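Lysine/ornithine decarboxylase (Selenomonas ruminantium, PDB 5GJO) decarboxylates L-lysine and L-ornithine with similar efficiency, using pyridoxal 5'-phosphate as cofactor, to give cadaverine and putrescine. Local coordinates at residues F23-N34 against Y260-V269; Y191-F202 against A239-F248. The protein carries 2 engineered substitutions. All coordinates share one frame; numbering follows the deposited sequence.

Contact 1: F23-N34 against Y260-V269; sequences FLVASLDKVEEN and YMCGTAVNLV
Phe23 and Val269 start an antiparallel pairing of strands 23-26 and 266-269, whose short axes come within 4.6 Å of each other. Backbone bonds run both ways at the hydrogen-bonded pairs Phe23-Val269 and Val25-Asn267, and Ser27 N extends the ladder with a hydrogen bond to Ala265 O (2.8 Å). Leu24-Leu268 and Ala26-Val266 are the non-hydrogen-bonded pairs between.

Apolar packing follows the two faces of this ribbon. Beside Val25 and Asn267, the Phe23 ring lies alongside Val269 and takes its CB over one face, 4.0 Å from the ring centroid; chi1 of 58° sets the ring between the backbone N and the carbonyl carbon, pointing the same way as the valine. On the other face Leu24 CD2 rests on Val266 CG1 and Leu268 CB. Farther on, Val31 CG2 sits 3.6 Å from Ala265 CB and also meets Cys262 SG, while the Val31 and Met261 side chains cross at about a right angle, CG1 against CG.

The polar grip is concentrated at Asn34. Its ND2 donates to Met261 O at 2.9 Å, almost straight (173°) but from above the carbonyl plane, and to Thr264 OG1 at 3.1 Å. Tyr260 OH donates to Asn34 O at 2.6 Å, and that oxygen lies at the edge of the tyrosine ring, in its plane. Lys30, bent at chi2, runs its CE past Thr264 OG1 (3.4 Å) and brings NZ to Asn34 OD1 and to Glu33 OE2, the latter a salt bridge.

With both amide N-H bonds spent across the contact and OD1 held by the lysine, the Asn34 amide is fixed in its rotation. Side-chain bonds tie helix 28-41, and backbone bonds strand 23-26, to the chain leaving the barrel for the C-terminal beta domain.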
loop_
_atom_site.group_PDB
_atom_site.type_symbol
_atom_site.label_atom_id
_atom_site.label_comp_id
_atom_site.label_asym_id
_atom_site.label_seq_id
_atom_site.Cartn_x
_atom_site.Cartn_y
_atom_site.Cartn_z
ATOM N N PHE A 23 10.352 -8.657 10.810
ATOM C CA PHE A 23 10.157 -9.801 9.951
ATOM C C PHE A 23 8.940 -10.557 10.308
ATOM O O PHE A 23 8.518 -10.538 11.504
ATOM C CB PHE A 23 11.397 -10.710 10.010
ATOM C CG PHE A 23 11.747 -11.218 11.394
ATOM C CD1 PHE A 23 11.253 -12.422 11.867
ATOM C CD2 PHE A 23 12.602 -10.499 12.189
ATOM C CE1 PHE A 23 11.602 -12.851 13.158
ATOM C CE2 PHE A 23 12.952 -10.938 13.442
ATOM C CZ PHE A 23 12.402 -12.085 13.914
ATOM N N LEU A 24 8.390 -11.259 9.320
ATOM C CA LEU A 24 7.317 -12.210 9.538
ATOM C C LEU A 24 7.867 -13.589 9.724
ATOM O O LEU A 24 8.886 -13.941 9.115
ATOM C CB LEU A 24 6.355 -12.224 8.372
ATOM C CG LEU A 24 5.605 -10.889 8.137
ATOM C CD1 LEU A 24 5.143 -10.786 6.727
ATOM C CD2 LEU A 24 4.405 -10.729 9.038
ATOM N N VAL A 25 7.182 -14.418 10.486
ATOM C CA VAL A 25 7.554 -15.813 10.662
ATOM C C VAL A 25 6.328 -16.678 10.314
ATOM O O VAL A 25 5.225 -16.489 10.932
ATOM C CB VAL A 25 8.005 -16.124 12.102
ATOM C CG1 VAL A 25 8.329 -17.588 12.267
ATOM C CG2 VAL A 25 9.147 -15.205 12.567
ATOM N N ALA A 26 6.440 -17.503 9.299
ATOM C CA ALA A 26 5.413 -18.387 8.807
ATOM C C ALA A 26 5.624 -19.825 9.175
ATOM O O ALA A 26 6.741 -20.390 8.908
ATOM C CB ALA A 26 5.317 -18.306 7.301
ATOM N N SER A 27 4.564 -20.467 9.681
ATOM C CA SER A 27 4.631 -21.902 10.022
ATOM C C SER A 27 3.969 -22.748 8.931
ATOM O O SER A 27 2.768 -22.696 8.711
ATOM C CB SER A 27 4.001 -22.181 11.368
ATOM O OG SER A 27 3.723 -23.589 11.548
ATOM N N LEU A 28 4.794 -23.479 8.207
ATOM C CA LEU A 28 4.285 -24.380 7.151
ATOM C C LEU A 28 3.412 -25.433 7.780
ATOM O O LEU A 28 2.409 -25.871 7.183
ATOM C CB LEU A 28 5.453 -25.017 6.417
ATOM C CG LEU A 28 6.277 -24.079 5.576
ATOM C CD1 LEU A 28 7.422 -24.823 4.876
ATOM C CD2 LEU A 28 5.524 -23.206 4.556
ATOM N N ASP A 29 3.803 -25.939 8.957
ATOM C CA ASP A 29 2.996 -26.965 9.614
ATOM C C ASP A 29 1.582 -26.439 9.926
ATOM O O ASP A 29 0.602 -27.184 9.793
ATOM C CB ASP A 29 3.597 -27.503 10.884
ATOM C CG ASP A 29 4.816 -28.438 10.651
ATOM O OD1 ASP A 29 5.256 -28.627 9.488
ATOM O OD2 ASP A 29 5.359 -28.848 11.715
ATOM N N LYS A 30 1.471 -25.146 10.262
ATOM C CA LYS A 30 0.136 -24.611 10.584
ATOM C C LYS A 30 -0.624 -24.413 9.252
ATOM O O LYS A 30 -1.870 -24.686 9.251
ATOM C CB LYS A 30 0.190 -23.250 11.306
ATOM C CG LYS A 30 -1.178 -22.656 11.670
ATOM C CD LYS A 30 -2.076 -23.519 12.558
ATOM C CE LYS A 30 -3.400 -22.797 12.697
ATOM N NZ LYS A 30 -4.446 -23.706 13.127
ATOM N N VAL A 31 0.051 -24.010 8.177
ATOM C CA VAL A 31 -0.648 -23.958 6.853
ATOM C C VAL A 31 -1.197 -25.347 6.503
ATOM O O VAL A 31 -2.352 -25.539 6.113
ATOM C CB VAL A 31 0.219 -23.399 5.737
ATOM C CG1 VAL A 31 -0.491 -23.506 4.402
ATOM C CG2 VAL A 31 0.557 -21.918 6.069
ATOM N N GLU A 32 -0.356 -26.365 6.697
ATOM C CA GLU A 32 -0.819 -27.718 6.425
ATOM C C GLU A 32 -1.973 -28.147 7.277
ATOM O O GLU A 32 -2.923 -28.769 6.732
ATOM C CB GLU A 32 0.419 -28.682 6.509
ATOM C CG GLU A 32 0.057 -30.149 6.337
ATOM C CD GLU A 32 1.311 -31.068 6.133
ATOM O OE1 GLU A 32 2.435 -30.618 6.220
ATOM O OE2 GLU A 32 1.154 -32.288 6.040
ATOM N N GLU A 33 -1.932 -27.857 8.599
ATOM C CA GLU A 33 -3.006 -28.147 9.468
ATOM C C GLU A 33 -4.315 -27.478 9.005
ATOM O O GLU A 33 -5.436 -28.093 9.076
ATOM C CB GLU A 33 -2.680 -27.732 10.886
ATOM C CG GLU A 33 -3.766 -27.912 11.899
ATOM C CD GLU A 33 -3.291 -27.398 13.282
ATOM O OE1 GLU A 33 -2.472 -28.120 13.864
ATOM O OE2 GLU A 33 -3.723 -26.299 13.764
ATOM N N ASN A 34 -4.188 -26.207 8.600
ATOM C CA ASN A 34 -5.374 -25.512 8.067
ATOM C C ASN A 34 -5.936 -26.174 6.780
ATOM O O ASN A 34 -7.178 -26.279 6.618
ATOM C CB ASN A 34 -5.056 -24.036 7.780
ATOM C CG ASN A 34 -4.852 -23.234 9.050
ATOM O OD1 ASN A 34 -5.315 -23.630 10.132
ATOM N ND2 ASN A 34 -4.290 -22.016 8.895
ATOM N N TYR A 260 -8.148 -17.620 5.136
ATOM C CA TYR A 260 -8.161 -18.696 6.108
ATOM C C TYR A 260 -6.860 -19.523 6.082
ATOM O O TYR A 260 -6.414 -19.979 7.095
ATOM C CB TYR A 260 -9.413 -19.588 5.920
ATOM C CG TYR A 260 -9.274 -20.965 6.519
ATOM C CD1 TYR A 260 -9.556 -21.209 7.840
ATOM C CD2 TYR A 260 -8.766 -21.997 5.770
ATOM C CE1 TYR A 260 -9.376 -22.470 8.386
ATOM C CE2 TYR A 260 -8.581 -23.257 6.309
ATOM C CZ TYR A 260 -8.892 -23.490 7.616
ATOM O OH TYR A 260 -8.691 -24.733 8.139
ATOM N N MET A 261 -6.321 -19.766 4.898
ATOM C CA MET A 261 -5.279 -20.775 4.760
ATOM C C MET A 261 -4.028 -20.388 5.562
ATOM O O MET A 261 -3.470 -21.261 6.218
ATOM C CB MET A 261 -4.937 -21.023 3.286
ATOM C CG MET A 261 -4.226 -22.337 3.012
ATOM S SD MET A 261 -5.251 -23.744 3.484
ATOM C CE MET A 261 -6.565 -23.707 2.265
ATOM N N CYS A 262 -3.621 -19.111 5.534
ATOM C CA CYS A 262 -2.384 -18.711 6.227
ATOM C C CYS A 262 -2.603 -17.715 7.339
ATOM O O CYS A 262 -1.641 -17.337 7.983
ATOM C CB CYS A 262 -1.368 -18.161 5.241
ATOM S SG CYS A 262 -1.164 -19.126 3.750
ATOM N N GLY A 263 -3.835 -17.197 7.523
ATOM C CA GLY A 263 -4.022 -16.107 8.438
ATOM C C GLY A 263 -3.493 -16.398 9.814
ATOM O O GLY A 263 -2.776 -15.565 10.426
ATOM N N THR A 264 -3.805 -17.587 10.276
ATOM C CA THR A 264 -3.426 -18.010 11.627
ATOM C C THR A 264 -2.037 -18.749 11.649
ATOM O O THR A 264 -1.679 -19.354 12.639
ATOM C CB THR A 264 -4.410 -19.011 12.197
ATOM O OG1 THR A 264 -4.689 -20.004 11.228
ATOM C CG2 THR A 264 -5.708 -18.239 12.549
ATOM N N ALA A 265 -1.266 -18.664 10.578
ATOM C CA ALA A 265 0.004 -19.329 10.462
ATOM C C ALA A 265 1.224 -18.419 10.466
ATOM O O ALA A 265 2.321 -18.895 10.216
ATOM C CB ALA A 265 0.019 -20.182 9.219
ATOM N N VAL A 266 1.062 -17.103 10.635
ATOM C CA VAL A 266 2.117 -16.126 10.471
ATOM C C VAL A 266 2.091 -15.129 11.643
ATOM O O VAL A 266 0.975 -14.714 12.074
ATOM C CB VAL A 266 2.004 -15.407 9.125
ATOM C CG1 VAL A 266 3.163 -14.444 8.937
ATOM C CG2 VAL A 266 1.905 -16.377 7.972
ATOM N N ASN A 267 3.255 -14.781 12.176
ATOM C CA ASN A 267 3.396 -13.769 13.215
ATOM C C ASN A 267 4.363 -12.704 12.694
ATOM O O ASN A 267 5.218 -13.000 11.920
ATOM C CB ASN A 267 4.003 -14.317 14.515
ATOM C CG ASN A 267 3.095 -15.266 15.287
ATOM O OD1 ASN A 267 3.474 -15.745 16.341
ATOM N ND2 ASN A 267 1.916 -15.537 14.765
ATOM N N LEU A 268 4.180 -11.470 13.129
ATOM C CA LEU A 268 5.132 -10.391 12.924
ATOM C C LEU A 268 5.923 -10.114 14.151
ATOM O O LEU A 268 5.345 -9.979 15.299
ATOM C CB LEU A 268 4.427 -9.089 12.553
ATOM C CG LEU A 268 5.278 -7.850 12.438
ATOM C CD1 LEU A 268 6.152 -7.891 11.188
ATOM C CD2 LEU A 268 4.282 -6.683 12.330
ATOM N N VAL A 269 7.229 -9.976 13.985
ATOM C CA VAL A 269 8.138 -9.539 15.073
ATOM C C VAL A 269 8.716 -8.173 14.706
ATOM O O VAL A 269 9.330 -8.006 13.626
ATOM C CB VAL A 269 9.303 -10.506 15.312
ATOM C CG1 VAL A 269 10.119 -10.062 16.514
ATOM C CG2 VAL A 269 8.762 -11.945 15.569
#

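Contact 2: Y191-F202 against A239-F248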
loop_
_atom_site.group_PDB
_atom_site.type_symbol
_atom_site.label_atom_id
_atom_site.label_comp_id
_atom_site.label_asym_id
_atom_site.label_seq_id
_atom_site.Cartn_x
_atom_site.Cartn_y
_atom_site.Cartn_z
ATOM N N TYR A 191 -23.684 -18.712 2.539
ATOM C CA TYR A 191 -23.274 -19.828 1.716
ATOM C C TYR A 191 -24.463 -20.735 1.388
ATOM O O TYR A 191 -24.629 -21.160 0.285
ATOM C CB TYR A 191 -22.197 -20.647 2.418
ATOM C CG TYR A 191 -20.890 -19.930 2.640
ATOM C CD1 TYR A 191 -19.879 -19.981 1.698
ATOM C CD2 TYR A 191 -20.644 -19.247 3.810
ATOM C CE1 TYR A 191 -18.672 -19.345 1.897
ATOM C CE2 TYR A 191 -19.442 -18.615 4.025
ATOM C CZ TYR A 191 -18.446 -18.663 3.057
ATOM O OH TYR A 191 -17.245 -18.036 3.251
ATOM N N GLU A 192 -25.290 -21.006 2.380
ATOM C CA GLU A 192 -26.428 -21.893 2.187
ATOM C C GLU A 192 -27.423 -21.348 1.173
ATOM O O GLU A 192 -27.930 -22.073 0.355
ATOM C CB GLU A 192 -27.118 -22.158 3.519
ATOM C CG GLU A 192 -26.267 -22.969 4.465
ATOM C CD GLU A 192 -26.844 -23.102 5.859
ATOM O OE1 GLU A 192 -26.685 -24.162 6.445
ATOM O OE2 GLU A 192 -27.431 -22.150 6.371
ATOM N N GLU A 193 -27.685 -20.063 1.260
ATOM C CA GLU A 193 -28.551 -19.354 0.321
ATOM C C GLU A 193 -28.019 -19.342 -1.130
ATOM O O GLU A 193 -28.741 -19.604 -2.052
ATOM C CB GLU A 193 -28.811 -17.921 0.804
ATOM C CG GLU A 193 -29.426 -17.003 -0.242
ATOM C CD GLU A 193 -29.803 -15.610 0.265
ATOM O OE1 GLU A 193 -30.199 -15.491 1.424
ATOM O OE2 GLU A 193 -29.732 -14.660 -0.516
ATOM N N ALA A 194 -26.736 -19.065 -1.296
ATOM C CA ALA A 194 -26.092 -19.083 -2.600
ATOM C C ALA A 194 -26.160 -20.433 -3.260
ATOM O O ALA A 194 -26.399 -20.526 -4.514
ATOM C CB ALA A 194 -24.678 -18.581 -2.458
ATOM N N LEU A 195 -25.981 -21.448 -2.452
ATOM C CA LEU A 195 -26.141 -22.822 -2.890
ATOM C C LEU A 195 -27.540 -23.153 -3.445
ATOM O O LEU A 195 -27.661 -23.815 -4.512
ATOM C CB LEU A 195 -25.731 -23.786 -1.796
ATOM C CG LEU A 195 -24.181 -23.777 -1.669
ATOM C CD1 LEU A 195 -23.856 -24.518 -0.384
ATOM C CD2 LEU A 195 -23.363 -24.335 -2.832
ATOM N N LEU A 196 -28.562 -22.634 -2.804
ATOM C CA LEU A 196 -29.978 -22.908 -3.256
ATOM C C LEU A 196 -30.180 -22.194 -4.557
ATOM O O LEU A 196 -30.810 -22.697 -5.462
ATOM C CB LEU A 196 -30.993 -22.387 -2.253
ATOM C CG LEU A 196 -31.023 -23.269 -1.000
ATOM C CD1 LEU A 196 -31.518 -22.555 0.217
ATOM C CD2 LEU A 196 -31.852 -24.538 -1.147
ATOM N N VAL A 197 -29.703 -20.963 -4.641
ATOM C CA VAL A 197 -29.812 -20.213 -5.888
ATOM C C VAL A 197 -29.128 -20.912 -7.053
ATOM O O VAL A 197 -29.688 -21.070 -8.175
ATOM C CB VAL A 197 -29.255 -18.763 -5.741
ATOM C CG1 VAL A 197 -29.238 -18.045 -7.072
ATOM C CG2 VAL A 197 -30.109 -17.974 -4.713
ATOM N N ALA A 198 -27.916 -21.397 -6.788
ATOM C CA ALA A 198 -27.163 -22.087 -7.836
ATOM C C ALA A 198 -27.878 -23.390 -8.281
ATOM O O ALA A 198 -27.843 -23.729 -9.477
ATOM C CB ALA A 198 -25.722 -22.389 -7.368
ATOM N N ARG A 199 -28.502 -24.067 -7.344
ATOM C CA ARG A 199 -29.237 -25.318 -7.599
ATOM C C ARG A 199 -30.360 -25.053 -8.589
ATOM O O ARG A 199 -30.477 -25.773 -9.564
ATOM C CB ARG A 199 -29.772 -25.919 -6.309
ATOM C CG ARG A 199 -30.560 -27.241 -6.476
ATOM C CD ARG A 199 -29.690 -28.370 -7.016
ATOM N NE ARG A 199 -29.639 -28.493 -8.452
ATOM C CZ ARG A 199 -28.880 -29.390 -9.105
ATOM N NH1 ARG A 199 -28.015 -30.152 -8.432
ATOM N NH2 ARG A 199 -28.925 -29.495 -10.461
ATOM N N ARG A 200 -31.116 -23.996 -8.391
ATOM C CA ARG A 200 -32.186 -23.616 -9.330
ATOM C C ARG A 200 -31.589 -23.311 -10.678
ATOM O O ARG A 200 -32.084 -23.814 -11.709
ATOM C CB ARG A 200 -33.055 -22.492 -8.798
ATOM C CG ARG A 200 -34.082 -22.037 -9.827
ATOM C CD ARG A 200 -34.812 -20.819 -9.338
ATOM N NE ARG A 200 -33.941 -19.650 -9.052
ATOM C CZ ARG A 200 -33.429 -18.833 -9.946
ATOM N NH1 ARG A 200 -33.572 -19.059 -11.257
ATOM N NH2 ARG A 200 -32.685 -17.805 -9.543
ATOM N N LEU A 201 -30.538 -22.521 -10.724
ATOM C CA LEU A 201 -29.847 -22.239 -12.008
ATOM C C LEU A 201 -29.350 -23.465 -12.720
ATOM O O LEU A 201 -29.523 -23.593 -13.931
ATOM C CB LEU A 201 -28.755 -21.205 -11.850
ATOM C CG LEU A 201 -29.229 -19.824 -11.411
ATOM C CD1 LEU A 201 -28.033 -18.949 -11.040
ATOM C CD2 LEU A 201 -30.019 -19.122 -12.495
ATOM N N PHE A 202 -28.749 -24.412 -11.988
ATOM C CA PHE A 202 -28.277 -25.622 -12.654
ATOM C C PHE A 202 -29.486 -26.397 -13.309
ATOM O O PHE A 202 -29.392 -26.914 -14.430
ATOM C CB PHE A 202 -27.637 -26.546 -11.643
ATOM C CG PHE A 202 -26.148 -26.399 -11.519
ATOM C CD1 PHE A 202 -25.546 -25.200 -11.231
ATOM C CD2 PHE A 202 -25.330 -27.498 -11.671
ATOM C CE1 PHE A 202 -24.146 -25.114 -11.068
ATOM C CE2 PHE A 202 -23.975 -27.436 -11.529
ATOM C CZ PHE A 202 -23.349 -26.208 -11.271
ATOM N N ALA A 239 -21.625 -27.275 7.909
ATOM C CA ALA A 239 -22.960 -26.805 7.431
ATOM C C ALA A 239 -22.895 -26.501 5.950
ATOM O O ALA A 239 -23.825 -26.878 5.200
ATOM C CB ALA A 239 -23.409 -25.591 8.192
ATOM N N ILE A 240 -21.813 -25.918 5.489
ATOM C CA ILE A 240 -21.625 -25.721 4.031
ATOM C C ILE A 240 -21.565 -27.091 3.335
ATOM O O ILE A 240 -22.226 -27.352 2.284
ATOM C CB ILE A 240 -20.452 -24.836 3.761
ATOM C CG1 ILE A 240 -20.654 -23.423 4.292
ATOM C CG2 ILE A 240 -20.115 -24.725 2.298
ATOM C CD1 ILE A 240 -19.384 -22.603 4.406
ATOM N N ASN A 241 -20.736 -28.003 3.880
ATOM C CA ASN A 241 -20.565 -29.327 3.280
ATOM C C ASN A 241 -21.923 -30.063 3.220
ATOM O O ASN A 241 -22.229 -30.672 2.158
ATOM C CB ASN A 241 -19.541 -30.159 4.055
ATOM C CG ASN A 241 -19.031 -31.294 3.267
ATOM O OD1 ASN A 241 -18.259 -31.160 2.334
ATOM N ND2 ASN A 241 -19.505 -32.479 3.639
ATOM N N LYS A 242 -22.712 -29.926 4.286
ATOM C CA LYS A 242 -24.019 -30.612 4.415
ATOM C C LYS A 242 -24.931 -30.108 3.268
ATOM O O LYS A 242 -25.644 -30.921 2.583
ATOM C CB LYS A 242 -24.641 -30.422 5.783
ATOM C CG LYS A 242 -25.934 -31.198 5.988
ATOM C CD LYS A 242 -26.672 -30.800 7.226
ATOM C CE LYS A 242 -27.782 -31.794 7.499
ATOM N NZ LYS A 242 -28.410 -31.526 8.832
ATOM N N GLN A 243 -24.885 -28.815 3.003
ATOM C CA GLN A 243 -25.740 -28.234 1.998
ATOM C C GLN A 243 -25.248 -28.605 0.614
ATOM O O GLN A 243 -26.045 -28.795 -0.349
ATOM C CB GLN A 243 -25.821 -26.711 2.171
ATOM C CG GLN A 243 -26.773 -25.999 1.201
ATOM C CD GLN A 243 -28.187 -25.917 1.732
ATOM O OE1 GLN A 243 -28.663 -26.831 2.366
ATOM N NE2 GLN A 243 -28.819 -24.777 1.574
ATOM N N ILE A 244 -23.943 -28.780 0.438
ATOM C CA ILE A 244 -23.443 -29.244 -0.829
ATOM C C ILE A 244 -23.817 -30.720 -1.072
ATOM O O ILE A 244 -24.194 -31.074 -2.183
ATOM C CB ILE A 244 -21.899 -29.098 -0.942
ATOM C CG1 ILE A 244 -21.471 -27.609 -0.962
ATOM C CG2 ILE A 244 -21.344 -29.785 -2.181
ATOM C CD1 ILE A 244 -20.059 -27.410 -0.577
ATOM N N ASP A 245 -23.712 -31.554 -0.049
ATOM C CA ASP A 245 -24.168 -32.959 -0.234
ATOM C C ASP A 245 -25.676 -33.040 -0.580
ATOM O O ASP A 245 -26.089 -33.892 -1.381
ATOM C CB ASP A 245 -23.840 -33.821 0.945
ATOM C CG ASP A 245 -22.522 -34.573 0.792
ATOM O OD1 ASP A 245 -22.048 -34.776 -0.352
ATOM O OD2 ASP A 245 -22.009 -35.014 1.874
ATOM N N ARG A 246 -26.466 -32.206 0.071
ATOM C CA ARG A 246 -27.901 -32.138 -0.072
ATOM C C ARG A 246 -28.295 -31.755 -1.449
ATOM O O ARG A 246 -29.162 -32.409 -2.062
ATOM C CB ARG A 246 -28.471 -31.161 0.918
ATOM C CG ARG A 246 -29.973 -30.937 0.803
ATOM C CD ARG A 246 -30.337 -29.647 1.471
ATOM N NE ARG A 246 -31.786 -29.418 1.498
ATOM C CZ ARG A 246 -32.341 -28.308 1.916
ATOM N NH1 ARG A 246 -31.571 -27.253 2.295
ATOM N NH2 ARG A 246 -33.669 -28.252 2.026
ATOM N N LEU A 247 -27.727 -30.696 -1.960
ATOM C CA LEU A 247 -28.108 -30.135 -3.262
ATOM C C LEU A 247 -27.290 -30.540 -4.430
ATOM O O LEU A 247 -27.797 -30.508 -5.572
ATOM C CB LEU A 247 -28.105 -28.576 -3.197
ATOM C CG LEU A 247 -28.985 -27.977 -2.125
ATOM C CD1 LEU A 247 -28.806 -26.462 -2.097
ATOM C CD2 LEU A 247 -30.477 -28.347 -2.286
ATOM N N PHE A 248 -25.966 -30.868 -4.257
ATOM C CA PHE A 248 -25.054 -31.105 -5.351
ATOM C C PHE A 248 -24.328 -32.434 -5.157
ATOM O O PHE A 248 -23.068 -32.491 -5.188
ATOM C CB PHE A 248 -24.044 -29.935 -5.501
ATOM C CG PHE A 248 -24.686 -28.654 -5.936
ATOM C CD1 PHE A 248 -24.873 -28.387 -7.288
ATOM C CD2 PHE A 248 -25.120 -27.721 -4.991
ATOM C CE1 PHE A 248 -25.466 -27.218 -7.698
ATOM C CE2 PHE A 248 -25.773 -26.527 -5.419
ATOM C CZ PHE A 248 -25.872 -26.286 -6.785
HETATM O O HOH W 1 -26.426 -26.860 6.109
#
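Phe248 presents its ring edge to the face of Phe202, a T-shaped pair with planes at 79° and CE1 over the centre of the Phe202 ring. Leu195 O and Ala198 C also lie at the Phe248 edge, and Arg199 CD stands over one face. The Arg199 guanidinium, 18° from parallel to that ring, has Phe248 CE1 over one of its own faces and Leu247 O at its edge, where NH1 donates in the carbonyl plane (2.9 Å); bends at chi2 and chi3 fold the chain back to this carbonyl, and NH2 bridges to Asp203. Tyr191 takes Ile240 CD1 over one ring face, 3.7 Å from the centroid, while its OH bonds Gly219 O. These are neighbouring outer helices of the TIM-barrel domain, running nearly parallel at 14° with axes 9.7 Å apart. Leu195 is the knob, seated among Ile240, Gln243, Ile244 and Leu247, its CD1 3.6 Å from Gln243 CG. Gln243, bent at chi2, turns NE2 to Glu192 O (3.1 Å), approaching from the face opposite Leu196 N, and its OE1 accepts from Arg246 NH1. With an alanine here, Glu192 O would probably lose its bond from the neighbouring helix, Arg246 NH1 this acceptor, and a gap would open where CG packs on Leu195. One water donates to both Glu192 OE1 and Ala239 O.

Overall arrangement
Contact 1 and contact 2 lie at different parts of the same subunit, their centres 31 Å apart and their nearest atoms about 8 Å apart without touching. The pair 191-202 and 239-248 belongs to the helical layer of the barrel, whereas 23-34 and 260-269 join that barrel to the mixed sheet of the second domain. In sequence, both helices of contact 2 fall between the two segments of contact 1. Each has a link to the cofactor pocket: in contact 1 the Tyr260 side chain is about 6 Å from bound pyridoxal phosphate, and contact 2 meets the pocket at its Tyr191 end, through the pocket residue Gly219.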